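Conjugal transfer protein (Escherichia coli, PDB 5I97) is a VirB8-like inner-membrane component of the pKM101 type IV secretion system and probably helps assemble the channel that exports DNA during conjugation. Local coordinates at residues V38-Y47 with L82-I92. Residues are numbered along the deposited sequence; the frame is centred on the assembly and turned at random.
Sequences VIHRESYDFY and LGDSETTRVKI
Tyr44 meets Leu82 face-on: methyl CD1 of the leucine lies over the centre of the phenol ring, 3.7 Å from its centroid, a CH-pi contact. With CG anti to the backbone N (chi1 -178°), the ring runs back along the strand to the turn 82-85, where its OH donates to Gly83 O at 2.6 Å, in the carbonyl plane and on a lone pair. Glu86 O lies at the ring edge near CD2, and Val49 of helix 49-58 also touches the tyrosine. The backbone of Tyr44 forms a single antiparallel bridge with Thr88, its N donating to Thr88 O and its O accepting from Thr88 N. Thr87 OG1 adds a second bond to Tyr44 O, at 2.8 Å.

Beyond the bridge, Tyr47 OH reaches Asp84 OD2 (2.8 Å) from above the carboxylate plane, with ring and carboxylate turned 80° apart. Asp84 also forms a salt bridge with Arg115 and a hydrogen bond with His101 of the second subunit, and the His101 ring of that subunit meets the Tyr47 ring with the planes about 85° apart.

Val38 and Ile39 make apolar contacts with Val90 and Ile92: Val90 CG1 packs on Ile39 CG1 at 4.0 Å, and Ile92 CD1 meets Val38 CG1. Just after the helix, the Ser43 hydroxyl lies beside Val90 CG2; its OG donates to Ile39 O, and one water links it to Val90 N, giving the strand amide a partner where the bridge has ended.

A leucine in place of Tyr44 would probably leave Gly83 O without its phenol donor and the Leu82 methyl without an aromatic face. The last turn of helix 27-42 thus packs apolar side chains on strand 86-98, outermost in the curved NTF2-like sheet of this chain, while segment 43-47 is held by hydrogen bonds to the strand's start and the turn before it, and shared Asp84 ties this polar end to the dimer partner.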
loop_
_atom_site.group_PDB
_atom_site.type_symbol
_atom_site.label_atom_id
_atom_site.label_comp_id
_atom_site.label_asym_id
_atom_site.label_seq_id
_atom_site.Cartn_x
_atom_site.Cartn_y
_atom_site.Cartn_z
ATOM N N VAL A 38 16.305 -9.419 -0.329
ATOM C CA VAL A 38 15.547 -9.522 0.902
ATOM C C VAL A 38 14.082 -9.192 0.664
ATOM O O VAL A 38 13.196 -9.857 1.174
ATOM C CB VAL A 38 16.111 -8.597 1.987
ATOM C CG1 VAL A 38 15.159 -8.522 3.190
ATOM C CG2 VAL A 38 17.497 -9.051 2.397
ATOM N N ILE A 39 13.824 -8.163 -0.123
ATOM C CA ILE A 39 12.455 -7.799 -0.419
ATOM C C ILE A 39 11.731 -8.907 -1.187
ATOM O O ILE A 39 10.589 -9.233 -0.872
ATOM C CB ILE A 39 12.406 -6.478 -1.184
ATOM C CG1 ILE A 39 12.769 -5.329 -0.243
ATOM C CG2 ILE A 39 11.024 -6.229 -1.734
ATOM C CD1 ILE A 39 13.007 -4.010 -0.940
ATOM N N HIS A 40 12.400 -9.498 -2.178
ATOM C CA HIS A 40 11.810 -10.573 -2.961
ATOM C C HIS A 40 11.538 -11.798 -2.098
ATOM O O HIS A 40 10.519 -12.463 -2.259
ATOM C CB HIS A 40 12.729 -10.986 -4.112
ATOM C CG HIS A 40 12.660 -10.106 -5.320
ATOM N ND1 HIS A 40 11.474 -9.769 -5.936
ATOM C CD2 HIS A 40 13.640 -9.511 -6.044
ATOM C CE1 HIS A 40 11.726 -9.001 -6.981
ATOM N NE2 HIS A 40 13.033 -8.832 -7.069
ATOM N N ARG A 41 12.461 -12.094 -1.189
ATOM C CA ARG A 41 12.416 -13.341 -0.438
ATOM C C ARG A 41 11.538 -13.280 0.810
ATOM O O ARG A 41 10.860 -14.248 1.134
ATOM C CB ARG A 41 13.832 -13.765 -0.058
ATOM C CG ARG A 41 13.894 -14.990 0.802
ATOM C CD ARG A 41 15.225 -15.681 0.714
ATOM N NE ARG A 41 15.260 -16.851 1.582
ATOM C CZ ARG A 41 16.175 -17.809 1.526
ATOM N NH1 ARG A 41 17.143 -17.764 0.620
ATOM N NH2 ARG A 41 16.114 -18.821 2.372
ATOM N N GLU A 42 11.528 -12.138 1.489
ATOM C CA GLU A 42 10.836 -12.034 2.766
ATOM C C GLU A 42 9.443 -11.452 2.618
ATOM O O GLU A 42 8.656 -11.475 3.555
ATOM C CB GLU A 42 11.652 -11.188 3.749
ATOM C CG GLU A 42 13.028 -11.751 4.025
ATOM C CD GLU A 42 12.973 -13.138 4.615
ATOM O OE1 GLU A 42 12.013 -13.429 5.357
ATOM O OE2 GLU A 42 13.874 -13.950 4.313
ATOM N N SER A 43 9.135 -10.933 1.440
ATOM C CA SER A 43 7.782 -10.483 1.178
ATOM C C SER A 43 6.910 -11.658 0.797
ATOM O O SER A 43 7.398 -12.696 0.351
ATOM C CB SER A 43 7.734 -9.456 0.053
ATOM O OG SER A 43 8.556 -8.341 0.310
ATOM N N TYR A 44 5.611 -11.488 0.982
ATOM C CA TYR A 44 4.651 -12.395 0.387
ATOM C C TYR A 44 3.496 -11.616 -0.217
ATOM O O TYR A 44 2.743 -10.928 0.479
ATOM C CB TYR A 44 4.115 -13.414 1.386
ATOM C CG TYR A 44 3.170 -14.365 0.700
ATOM C CD1 TYR A 44 3.649 -15.425 -0.054
ATOM C CD2 TYR A 44 1.794 -14.166 0.753
ATOM C CE1 TYR A 44 2.789 -16.273 -0.699
ATOM C CE2 TYR A 44 0.934 -15.011 0.112
ATOM C CZ TYR A 44 1.429 -16.063 -0.617
ATOM O OH TYR A 44 0.556 -16.918 -1.261
ATOM N N ASP A 45 3.366 -11.735 -1.528
ATOM C CA ASP A 45 2.236 -11.175 -2.232
ATOM C C ASP A 45 1.867 -12.128 -3.354
ATOM O O ASP A 45 2.669 -12.359 -4.268
ATOM C CB ASP A 45 2.583 -9.783 -2.753
ATOM C CG ASP A 45 1.440 -9.127 -3.472
ATOM O OD1 ASP A 45 0.282 -9.458 -3.171
ATOM O OD2 ASP A 45 1.695 -8.244 -4.311
ATOM N N PHE A 46 0.649 -12.667 -3.295
ATOM C CA PHE A 46 0.219 -13.691 -4.240
ATOM C C PHE A 46 0.317 -13.180 -5.654
ATOM O O PHE A 46 0.653 -13.924 -6.569
ATOM C CB PHE A 46 -1.214 -14.156 -3.962
ATOM C CG PHE A 46 -1.678 -15.274 -4.872
ATOM C CD1 PHE A 46 -1.125 -16.547 -4.772
ATOM C CD2 PHE A 46 -2.650 -15.051 -5.830
ATOM C CE1 PHE A 46 -1.543 -17.571 -5.596
ATOM C CE2 PHE A 46 -3.072 -16.077 -6.664
ATOM C CZ PHE A 46 -2.514 -17.339 -6.549
ATOM N N TYR A 47 0.071 -11.894 -5.832
ATOM C CA TYR A 47 0.053 -11.345 -7.175
ATOM C C TYR A 47 1.460 -11.167 -7.729
ATOM O O TYR A 47 1.625 -10.988 -8.929
ATOM C CB TYR A 47 -0.727 -10.018 -7.191
ATOM C CG TYR A 47 -2.203 -10.209 -6.862
ATOM C CD1 TYR A 47 -2.623 -10.409 -5.563
ATOM C CD2 TYR A 47 -3.166 -10.220 -7.864
ATOM C CE1 TYR A 47 -3.963 -10.606 -5.263
ATOM C CE2 TYR A 47 -4.514 -10.413 -7.579
ATOM C CZ TYR A 47 -4.909 -10.609 -6.274
ATOM O OH TYR A 47 -6.252 -10.811 -5.979
ATOM N N LEU A 82 -1.489 -20.435 1.378
ATOM C CA LEU A 82 -1.858 -19.051 1.652
ATOM C C LEU A 82 -2.712 -18.438 0.554
ATOM O O LEU A 82 -3.629 -17.676 0.834
ATOM C CB LEU A 82 -0.618 -18.176 1.830
ATOM C CG LEU A 82 0.393 -18.430 2.940
ATOM C CD1 LEU A 82 1.418 -17.265 2.972
ATOM C CD2 LEU A 82 -0.287 -18.594 4.275
ATOM N N GLY A 83 -2.368 -18.728 -0.697
ATOM C CA GLY A 83 -3.028 -18.085 -1.811
ATOM C C GLY A 83 -2.931 -16.582 -1.658
ATOM O O GLY A 83 -1.862 -16.015 -1.418
ATOM N N ASP A 84 -4.086 -15.942 -1.738
ATOM C CA ASP A 84 -4.200 -14.507 -1.597
ATOM C C ASP A 84 -4.873 -14.143 -0.286
ATOM O O ASP A 84 -5.413 -13.057 -0.147
ATOM C CB ASP A 84 -4.991 -13.945 -2.777
ATOM C CG ASP A 84 -5.000 -12.435 -2.815
ATOM O OD1 ASP A 84 -4.106 -11.809 -2.204
ATOM O OD2 ASP A 84 -5.924 -11.868 -3.433
ATOM N N SER A 85 -4.836 -15.050 0.686
ATOM C CA SER A 85 -5.493 -14.813 1.964
ATOM C C SER A 85 -4.776 -13.785 2.822
ATOM O O SER A 85 -5.388 -13.154 3.678
ATOM C CB SER A 85 -5.641 -16.101 2.761
ATOM O OG SER A 85 -4.391 -16.596 3.178
ATOM N N GLU A 86 -3.465 -13.667 2.652
ATOM C CA GLU A 86 -2.673 -12.799 3.514
ATOM C C GLU A 86 -1.526 -12.226 2.716
ATOM O O GLU A 86 -1.248 -12.674 1.610
ATOM C CB GLU A 86 -2.136 -13.555 4.734
ATOM C CG GLU A 86 -1.012 -14.523 4.414
ATOM C CD GLU A 86 -0.483 -15.238 5.626
ATOM O OE1 GLU A 86 -1.204 -16.074 6.199
ATOM O OE2 GLU A 86 0.657 -14.973 6.026
ATOM N N THR A 87 -0.877 -11.212 3.272
ATOM C CA THR A 87 0.256 -10.591 2.610
ATOM C C THR A 87 1.309 -10.116 3.620
ATOM O O THR A 87 0.982 -9.793 4.760
ATOM C CB THR A 87 -0.225 -9.434 1.745
ATOM O OG1 THR A 87 0.871 -8.911 0.995
ATOM C CG2 THR A 87 -0.830 -8.332 2.608
ATOM N N THR A 88 2.571 -10.078 3.204
ATOM C CA THR A 88 3.640 -9.562 4.055
ATOM C C THR A 88 4.562 -8.610 3.303
ATOM O O THR A 88 5.129 -8.978 2.282
ATOM C CB THR A 88 4.483 -10.684 4.668
ATOM O OG1 THR A 88 3.705 -11.380 5.648
ATOM C CG2 THR A 88 5.695 -10.096 5.372
ATOM N N ARG A 89 4.652 -7.371 3.785
ATOM C CA ARG A 89 5.517 -6.375 3.166
ATOM C C ARG A 89 6.806 -6.174 3.971
ATOM O O ARG A 89 6.839 -6.382 5.191
ATOM C CB ARG A 89 4.778 -5.043 2.970
ATOM C CG ARG A 89 4.633 -4.169 4.214
ATOM C CD ARG A 89 3.843 -2.906 3.863
ATOM N NE ARG A 89 3.534 -2.080 5.025
ATOM C CZ ARG A 89 2.448 -2.209 5.775
ATOM N NH1 ARG A 89 1.540 -3.134 5.484
ATOM N NH2 ARG A 89 2.268 -1.402 6.816
ATOM N N VAL A 90 7.857 -5.766 3.268
ATOM C CA VAL A 90 9.175 -5.549 3.858
ATOM C C VAL A 90 9.585 -4.083 3.901
ATOM O O VAL A 90 9.372 -3.345 2.954
ATOM C CB VAL A 90 10.279 -6.318 3.067
ATOM C CG1 VAL A 90 11.687 -5.899 3.518
ATOM C CG2 VAL A 90 10.086 -7.822 3.163
ATOM N N LYS A 91 10.154 -3.683 5.030
ATOM C CA LYS A 91 10.810 -2.392 5.198
ATOM C C LYS A 91 12.284 -2.595 5.541
ATOM O O LYS A 91 12.600 -3.168 6.578
ATOM C CB LYS A 91 10.124 -1.576 6.298
ATOM C CG LYS A 91 10.608 -0.144 6.413
ATOM C CD LYS A 91 10.583 0.594 5.090
ATOM C CE LYS A 91 10.781 2.075 5.329
ATOM N NZ LYS A 91 12.030 2.296 6.101
ATOM N N ILE A 92 13.179 -2.162 4.659
ATOM C CA ILE A 92 14.609 -2.203 4.954
ATOM C C ILE A 92 14.974 -1.067 5.905
ATOM O O ILE A 92 14.695 0.091 5.615
ATOM C CB ILE A 92 15.460 -2.092 3.671
ATOM C CG1 ILE A 92 15.074 -3.186 2.670
ATOM C CG2 ILE A 92 16.944 -2.180 3.998
ATOM C CD1 ILE A 92 15.398 -4.589 3.121
HETATM O O HOH W 1 7.540 -5.958 0.327
#